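Local coordinates for protein dihydrodipicolinate synthase (Bacillus anthracis, PDB 1XKY) that probably catalyses the condensation of pyruvate with aspartate semialdehyde that opens the lysine branch of biosynthesis, as a tetrameric TIM-barrel lyase, at residues E65-L70 against I97-K102; N91-S96 against F130-E135; A230-Q233 against K239-K242. All blocks are in the same frame, centred on the assembly; numbering follows the deposited sequence.

Overall arrangement
The chain is an eight-stranded parallel TIM barrel followed by further helices, and the three contacts sit in its helical parts. Interactions 1 and 2 are neighbours: their centres lie about 13 Å apart and helix 93-105 serves both, meeting helix 64-78 in the first and helix 123-135 in the second. Their segments alternate along the sequence, so three successive helices are joined into one stretch of the barrel's outer layer. Interaction 3 comes later in the chain, its centre about 39 Å from each of the others and on the opposite side of the chain's centre; through helices 218-234 and 237-253 it joins the barrel to its C-terminal helices, beside a subunit interface.

Interaction 1. Residues E65-L70 against I97-K102; sequences EEKVAL and IDLTKK
Two neighbouring helices of the outer layer of the TIM barrel, 64-78 and 93-105, meet here through Val-68, Lys-67, Leu-99 and Lys-102. The short segments run in nearly the same direction, at 28° to each other, with axes 10.6 Å apart at closest approach. Val-68 is central. CG2 of Val-68, anti to the carbonyl carbon, lies 3.8 Å from CB of Lys-102 and 4.0 Å from CD1 of Leu-99. The valine and leucine side chains lie alongside, pointing opposite ways, whereas Lys-102 stands roughly perpendicular to the valine. Leucine suits its place because its two methyls serve two neighbours: while CD1 meets the valine, CD2 of Leu-99 packs 3.8 Å from CD of Lys-67. That lysine has a straight chain, and its CD methylene adds apolar surface beside Leu-99. Lys-102 likewise offers its root to Val-68, then bends at chi4 (47°) and turns its amine back to Asp-98, where NZ of Lys-102 and OD2 of Asp-98 form a 3.5 Å salt bridge within the helix. Leu-99 also touches Ser-64 and Tyr-71 of the first helix. The chemistry implies a dispersive, hydrophobic junction, in which lysines contribute carbon to the interface while the Lys-102 charge is paired along its own helix.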
loop_
_atom_site.group_PDB
_atom_site.type_symbol
_atom_site.label_atom_id
_atom_site.label_comp_id
_atom_site.label_asym_id
_atom_site.label_seq_id
_atom_site.Cartn_x
_atom_site.Cartn_y
_atom_site.Cartn_z
ATOM N N GLU A 65 13.994 -4.130 34.225
ATOM C CA GLU A 65 13.769 -4.114 35.667
ATOM C C GLU A 65 12.381 -3.555 35.993
ATOM O O GLU A 65 11.687 -4.079 36.854
ATOM C CB GLU A 65 14.865 -3.296 36.369
ATOM C CG GLU A 65 16.256 -3.958 36.377
ATOM C CD GLU A 65 16.960 -3.989 35.008
ATOM O OE1 GLU A 65 16.749 -3.069 34.179
ATOM O OE2 GLU A 65 17.732 -4.950 34.767
ATOM N N GLU A 66 11.990 -2.492 35.295
ATOM C CA GLU A 66 10.639 -1.918 35.397
ATOM C C GLU A 66 9.549 -2.912 34.991
ATOM O O GLU A 66 8.529 -3.053 35.681
ATOM C CB GLU A 66 10.542 -0.646 34.547
ATOM C CG GLU A 66 11.206 0.553 35.202
ATOM C CD GLU A 66 11.198 1.799 34.341
ATOM O OE1 GLU A 66 11.397 1.701 33.110
ATOM O OE2 GLU A 66 11.014 2.889 34.916
ATOM N N LYS A 67 9.784 -3.608 33.881
ATOM C CA LYS A 67 8.853 -4.612 33.396
ATOM C C LYS A 67 8.591 -5.668 34.468
ATOM O O LYS A 67 7.448 -5.931 34.794
ATOM C CB LYS A 67 9.366 -5.255 32.103
ATOM C CG LYS A 67 9.339 -4.323 30.905
ATOM C CD LYS A 67 9.965 -4.980 29.686
ATOM C CE LYS A 67 9.948 -4.043 28.506
ATOM N NZ LYS A 67 10.777 -4.529 27.389
ATOM N N VAL A 68 9.659 -6.238 35.022
ATOM C CA VAL A 68 9.555 -7.316 36.014
ATOM C C VAL A 68 8.862 -6.838 37.298
ATOM O O VAL A 68 8.032 -7.550 37.846
ATOM C CB VAL A 68 10.952 -7.937 36.349
ATOM C CG1 VAL A 68 10.845 -8.951 37.506
ATOM C CG2 VAL A 68 11.573 -8.590 35.103
ATOM N N ALA A 69 9.192 -5.636 37.765
ATOM C CA ALA A 69 8.492 -5.039 38.912
ATOM C C ALA A 69 6.995 -4.861 38.623
ATOM O O ALA A 69 6.141 -5.141 39.477
ATOM C CB ALA A 69 9.120 -3.706 39.282
ATOM N N LEU A 70 6.694 -4.391 37.414
ATOM C CA LEU A 70 5.321 -4.208 36.965
ATOM C C LEU A 70 4.561 -5.530 36.895
ATOM O O LEU A 70 3.412 -5.605 37.353
ATOM C CB LEU A 70 5.288 -3.501 35.597
ATOM C CG LEU A 70 3.905 -3.147 35.037
ATOM C CD1 LEU A 70 3.177 -2.173 35.951
ATOM C CD2 LEU A 70 4.031 -2.572 33.622
ATOM N N ILE A 97 13.967 -14.707 25.655
ATOM C CA ILE A 97 14.089 -15.850 26.568
ATOM C C ILE A 97 14.398 -15.383 28.003
ATOM O O ILE A 97 13.748 -15.812 28.951
ATOM C CB ILE A 97 15.153 -16.861 26.065
ATOM C CG1 ILE A 97 14.604 -17.622 24.846
ATOM C CG2 ILE A 97 15.566 -17.829 27.180
ATOM C CD1 ILE A 97 15.647 -18.370 24.037
ATOM N N ASP A 98 15.373 -14.494 28.159
ATOM C CA ASP A 98 15.698 -13.972 29.485
ATOM C C ASP A 98 14.471 -13.369 30.177
ATOM O O ASP A 98 14.145 -13.740 31.302
ATOM C CB ASP A 98 16.797 -12.919 29.415
ATOM C CG ASP A 98 17.295 -12.517 30.791
ATOM O OD1 ASP A 98 17.903 -13.367 31.479
ATOM O OD2 ASP A 98 17.061 -11.353 31.195
ATOM N N LEU A 99 13.800 -12.433 29.508
ATOM C CA LEU A 99 12.657 -11.742 30.120
ATOM C C LEU A 99 11.496 -12.705 30.379
ATOM O O LEU A 99 10.752 -12.553 31.346
ATOM C CB LEU A 99 12.203 -10.566 29.250
ATOM C CG LEU A 99 11.127 -9.635 29.812
ATOM C CD1 LEU A 99 11.556 -9.023 31.154
ATOM C CD2 LEU A 99 10.819 -8.556 28.815
ATOM N N THR A 100 11.354 -13.705 29.519
ATOM C CA THR A 100 10.311 -14.712 29.673
ATOM C C THR A 100 10.535 -15.518 30.960
ATOM O O THR A 100 9.578 -15.772 31.703
ATOM C CB THR A 100 10.211 -15.600 28.417
ATOM O OG1 THR A 100 9.774 -14.796 27.305
ATOM C CG2 THR A 100 9.231 -16.743 28.612
ATOM N N LYS A 101 11.795 -15.876 31.229
ATOM C CA LYS A 101 12.177 -16.552 32.480
ATOM C C LYS A 101 11.833 -15.691 33.680
ATOM O O LYS A 101 11.246 -16.168 34.636
ATOM C CB LYS A 101 13.681 -16.851 32.539
ATOM C CG LYS A 101 14.253 -17.674 31.393
ATOM C CD LYS A 101 14.131 -19.167 31.601
ATOM C CE LYS A 101 14.765 -19.939 30.447
ATOM N NZ LYS A 101 16.218 -19.649 30.294
ATOM N N LYS A 102 12.223 -14.421 33.623
ATOM C CA LYS A 102 11.964 -13.491 34.711
ATOM C C LYS A 102 10.468 -13.315 34.986
ATOM O O LYS A 102 10.044 -13.342 36.141
ATOM C CB LYS A 102 12.641 -12.144 34.442
ATOM C CG LYS A 102 14.153 -12.181 34.636
ATOM C CD LYS A 102 14.846 -11.097 33.846
ATOM C CE LYS A 102 16.234 -10.798 34.373
ATOM N NZ LYS A 102 17.017 -12.048 34.607
#

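Interaction 2. Residues N91-S96 against F130-E135; sequences NNTHAS and FKAIAE
Ser-96 and Ile-133 bring the two backbones nearest, their CA atoms 6.7 Å apart, where the first turn of helix 93-105 lies against the last part of helix 123-135. The serine offers carbon here: CB of Ser-96 is 3.6 Å from CD1 of Ile-133, with CG1 of the isoleucine close behind. CG1 of Ile-133 stands anti to the carbonyl carbon (chi1 -59°), and from there the branch carries CD1 to the serine. A turn earlier, CG2 of Thr-93 meets CB of Ala-132 at 4.2 Å, a small methyl against a small methyl. OG1 of Thr-93 is hydrogen-bonded to ND1 of His-129, while its methyl serves the interface. Serine is small enough to admit the isoleucine, and OG of Ser-96 donates to O of Asn-92 (2.8 Å) from above the carbonyl plane; Ser-96 N gives that oxygen a second donor. At the helix start Asn-92 OD1 accepts from Ala-95 N at 3.0 Å in a nearly straight bond (177° at the hydrogen). Asn-92 also packs on Thr-61 of the second subunit. An asparagine N-cap opens helix 93-105, whose first turn then packs on helix 123-135, a side-by-side pairing characteristic of the TIM barrel's outer layer.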
loop_
_atom_site.group_PDB
_atom_site.type_symbol
_atom_site.label_atom_id
_atom_site.label_comp_id
_atom_site.label_asym_id
_atom_site.label_seq_id
_atom_site.Cartn_x
_atom_site.Cartn_y
_atom_site.Cartn_z
ATOM N N ASN A 91 12.362 -8.108 19.593
ATOM C CA ASN A 91 12.973 -8.494 18.322
ATOM C C ASN A 91 14.357 -9.153 18.469
ATOM O O ASN A 91 15.079 -9.339 17.480
ATOM C CB ASN A 91 13.021 -7.290 17.365
ATOM C CG ASN A 91 13.954 -6.175 17.831
ATOM O OD1 ASN A 91 14.149 -5.189 17.108
ATOM N ND2 ASN A 91 14.535 -6.314 19.021
ATOM N N ASN A 92 14.701 -9.497 19.712
ATOM C CA ASN A 92 15.949 -10.160 20.086
ATOM C C ASN A 92 15.571 -11.457 20.808
ATOM O O ASN A 92 15.004 -11.430 21.908
ATOM C CB ASN A 92 16.763 -9.227 20.998
ATOM C CG ASN A 92 18.042 -9.868 21.554
ATOM O OD1 ASN A 92 18.147 -11.079 21.686
ATOM N ND2 ASN A 92 19.004 -9.030 21.920
ATOM N N THR A 93 15.880 -12.595 20.193
ATOM C CA THR A 93 15.433 -13.896 20.722
ATOM C C THR A 93 16.047 -14.220 22.096
ATOM O O THR A 93 15.341 -14.634 23.025
ATOM C CB THR A 93 15.733 -15.047 19.719
ATOM O OG1 THR A 93 15.233 -14.698 18.417
ATOM C CG2 THR A 93 15.075 -16.338 20.168
ATOM N N HIS A 94 17.357 -14.002 22.220
ATOM C CA HIS A 94 18.066 -14.247 23.479
ATOM C C HIS A 94 17.477 -13.407 24.622
ATOM O O HIS A 94 17.188 -13.930 25.702
ATOM C CB HIS A 94 19.562 -13.953 23.310
ATOM C CG HIS A 94 20.383 -14.291 24.515
ATOM N ND1 HIS A 94 20.853 -15.563 24.762
ATOM C CD2 HIS A 94 20.809 -13.526 25.545
ATOM C CE1 HIS A 94 21.538 -15.565 25.891
ATOM N NE2 HIS A 94 21.522 -14.342 26.389
ATOM N N ALA A 95 17.288 -12.114 24.373
ATOM C CA ALA A 95 16.708 -11.222 25.377
ATOM C C ALA A 95 15.279 -11.641 25.724
ATOM O O ALA A 95 14.879 -11.561 26.882
ATOM C CB ALA A 95 16.746 -9.772 24.903
ATOM N N SER A 96 14.533 -12.105 24.722
ATOM C CA SER A 96 13.145 -12.532 24.917
ATOM C C SER A 96 13.052 -13.757 25.830
ATOM O O SER A 96 12.161 -13.831 26.679
ATOM C CB SER A 96 12.458 -12.803 23.572
ATOM O OG SER A 96 12.384 -11.632 22.774
ATOM N N PHE A 130 9.972 -17.929 17.891
ATOM C CA PHE A 130 8.848 -18.238 18.778
ATOM C C PHE A 130 9.003 -19.622 19.409
ATOM O O PHE A 130 8.728 -19.806 20.589
ATOM C CB PHE A 130 7.527 -18.163 18.011
ATOM C CG PHE A 130 7.109 -16.757 17.634
ATOM C CD1 PHE A 130 7.013 -15.762 18.597
ATOM C CD2 PHE A 130 6.774 -16.446 16.320
ATOM C CE1 PHE A 130 6.599 -14.473 18.255
ATOM C CE2 PHE A 130 6.366 -15.157 15.969
ATOM C CZ PHE A 130 6.271 -14.177 16.937
ATOM N N LYS A 131 9.457 -20.589 18.613
ATOM C CA LYS A 131 9.733 -21.941 19.105
ATOM C C LYS A 131 10.740 -21.938 20.255
ATOM O O LYS A 131 10.514 -22.586 21.280
ATOM C CB LYS A 131 10.229 -22.833 17.956
ATOM C CG LYS A 131 10.567 -24.272 18.361
ATOM C CD LYS A 131 10.793 -25.129 17.136
ATOM C CE LYS A 131 11.067 -26.575 17.498
ATOM N NZ LYS A 131 12.435 -26.740 18.038
ATOM N N ALA A 132 11.839 -21.207 20.085
ATOM C CA ALA A 132 12.885 -21.126 21.108
ATOM C C ALA A 132 12.413 -20.474 22.413
ATOM O O ALA A 132 12.782 -20.918 23.501
ATOM C CB ALA A 132 14.100 -20.379 20.565
ATOM N N ILE A 133 11.615 -19.412 22.306
ATOM C CA ILE A 133 11.099 -18.728 23.496
ATOM C C ILE A 133 10.105 -19.641 24.207
ATOM O O ILE A 133 10.196 -19.833 25.419
ATOM C CB ILE A 133 10.445 -17.358 23.165
ATOM C CG1 ILE A 133 11.449 -16.428 22.487
ATOM C CG2 ILE A 133 9.882 -16.687 24.448
ATOM C CD1 ILE A 133 10.792 -15.340 21.662
ATOM N N ALA A 134 9.185 -20.227 23.443
ATOM C CA ALA A 134 8.170 -21.134 23.997
ATOM C C ALA A 134 8.805 -22.321 24.738
ATOM O O ALA A 134 8.347 -22.700 25.816
ATOM C CB ALA A 134 7.246 -21.630 22.892
ATOM N N GLU A 135 9.854 -22.893 24.143
ATOM C CA GLU A 135 10.623 -23.995 24.749
ATOM C C GLU A 135 11.252 -23.644 26.093
ATOM O O GLU A 135 11.531 -24.523 26.903
ATOM C CB GLU A 135 11.742 -24.442 23.807
ATOM C CG GLU A 135 11.291 -25.430 22.770
ATOM C CD GLU A 135 12.359 -25.783 21.755
ATOM O OE1 GLU A 135 13.439 -25.145 21.749
ATOM O OE2 GLU A 135 12.103 -26.707 20.948
#

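Interaction 3. Residues A230-Q233 against K239-K242; sequences AAFQ and KAQK
Ala-240 rests its methyl on the backbone of the opposing helix: CB of Ala-240 lies 3.8 Å from N of Phe-232. CB of Ala-240 is also 4.1 Å from CB of Phe-232 and from CB of Ala-231, so it sits against both residues. From the other helix, CB of Ala-231 approaches N of Ala-240 at 4.0 Å and lies more loosely beside CB of Lys-239. Alanines suit these places because a single methyl lets the two helices come close, with the CA atoms of Phe-232 and Ala-240 only 5.3 Å apart. The phenylalanine ring does not lie flat over the alanine; CB of Ala-240 is at the ring's edge, near its plane. CG of Phe-232 is anti to the backbone N (chi1 -174°), which carries the ring on past the methyl.

Farther out, Phe-232 and Ala-240 both touch Leu-203 of helix 202-207, which gives the small junction an apolar side. The ring of Phe-232 also meets that of Phe-237 of the third subunit, and Gln-241 NE2 is hydrogen-bonded to Ala-207 O of that subunit. At the exposed edge, NZ of Lys-239 reaches a salt bridge with Glu-227 of helix 218-234, a second tie between the two helices. The arrangement is a helical hairpin at a subunit interface, its short turn joining the helix after the last barrel strand, 212-215, to the C-terminal helical part characteristic of this family.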
loop_
_atom_site.group_PDB
_atom_site.type_symbol
_atom_site.label_atom_id
_atom_site.label_comp_id
_atom_site.label_asym_id
_atom_site.label_seq_id
_atom_site.Cartn_x
_atom_site.Cartn_y
_atom_site.Cartn_z
ATOM N N ALA A 230 -22.405 -10.348 24.616
ATOM C CA ALA A 230 -23.527 -11.142 25.130
ATOM C C ALA A 230 -24.705 -11.121 24.141
ATOM O O ALA A 230 -25.295 -12.161 23.841
ATOM C CB ALA A 230 -23.961 -10.620 26.477
ATOM N N ALA A 231 -25.028 -9.936 23.637
ATOM C CA ALA A 231 -26.066 -9.777 22.623
ATOM C C ALA A 231 -25.735 -10.556 21.352
ATOM O O ALA A 231 -26.593 -11.245 20.790
ATOM C CB ALA A 231 -26.267 -8.311 22.304
ATOM N N PHE A 232 -24.494 -10.433 20.893
ATOM C CA PHE A 232 -24.047 -11.160 19.713
ATOM C C PHE A 232 -24.166 -12.669 19.894
ATOM O O PHE A 232 -24.767 -13.351 19.072
ATOM C CB PHE A 232 -22.602 -10.816 19.370
ATOM C CG PHE A 232 -22.147 -11.434 18.087
ATOM C CD1 PHE A 232 -22.571 -10.910 16.870
ATOM C CD2 PHE A 232 -21.349 -12.561 18.087
ATOM C CE1 PHE A 232 -22.172 -11.487 15.674
ATOM C CE2 PHE A 232 -20.950 -13.146 16.893
ATOM C CZ PHE A 232 -21.366 -12.609 15.690
ATOM N N GLN A 233 -23.587 -13.182 20.975
ATOM C CA GLN A 233 -23.597 -14.615 21.265
ATOM C C GLN A 233 -25.020 -15.140 21.443
ATOM O O GLN A 233 -25.302 -16.287 21.117
ATOM C CB GLN A 233 -22.734 -14.929 22.501
ATOM C CG GLN A 233 -21.224 -14.862 22.228
ATOM C CD GLN A 233 -20.361 -15.127 23.457
ATOM O OE1 GLN A 233 -20.723 -14.776 24.583
ATOM N NE2 GLN A 233 -19.211 -15.750 23.243
ATOM N N LYS A 239 -29.172 -5.068 18.546
ATOM C CA LYS A 239 -28.454 -4.451 19.662
ATOM C C LYS A 239 -26.930 -4.635 19.539
ATOM O O LYS A 239 -26.176 -3.707 19.808
ATOM C CB LYS A 239 -28.932 -4.981 21.018
ATOM C CG LYS A 239 -28.365 -4.162 22.183
ATOM C CD LYS A 239 -28.816 -4.633 23.535
ATOM C CE LYS A 239 -28.295 -3.698 24.623
ATOM N NZ LYS A 239 -28.938 -3.942 25.953
ATOM N N ALA A 240 -26.477 -5.826 19.154
ATOM C CA ALA A 240 -25.035 -6.053 18.983
ATOM C C ALA A 240 -24.461 -5.044 17.981
ATOM O O ALA A 240 -23.411 -4.453 18.218
ATOM C CB ALA A 240 -24.755 -7.485 18.530
ATOM N N GLN A 241 -25.182 -4.831 16.884
ATOM C CA GLN A 241 -24.760 -3.883 15.848
ATOM C C GLN A 241 -24.763 -2.437 16.360
ATOM O O GLN A 241 -23.890 -1.660 15.995
ATOM C CB GLN A 241 -25.624 -4.039 14.584
ATOM C CG GLN A 241 -25.288 -5.309 13.785
ATOM C CD GLN A 241 -26.405 -5.782 12.857
ATOM O OE1 GLN A 241 -27.355 -5.049 12.593
ATOM N NE2 GLN A 241 -26.287 -7.014 12.357
ATOM N N LYS A 242 -25.723 -2.092 17.218
ATOM C CA LYS A 242 -25.791 -0.757 17.809
ATOM C C LYS A 242 -24.555 -0.459 18.670
ATOM O O LYS A 242 -23.971 0.628 18.582
ATOM C CB LYS A 242 -27.067 -0.610 18.640
ATOM C CG LYS A 242 -27.337 0.788 19.166
ATOM C CD LYS A 242 -28.448 0.763 20.207
ATOM C CE LYS A 242 -28.778 2.158 20.710
ATOM N NZ LYS A 242 -29.603 2.906 19.726
#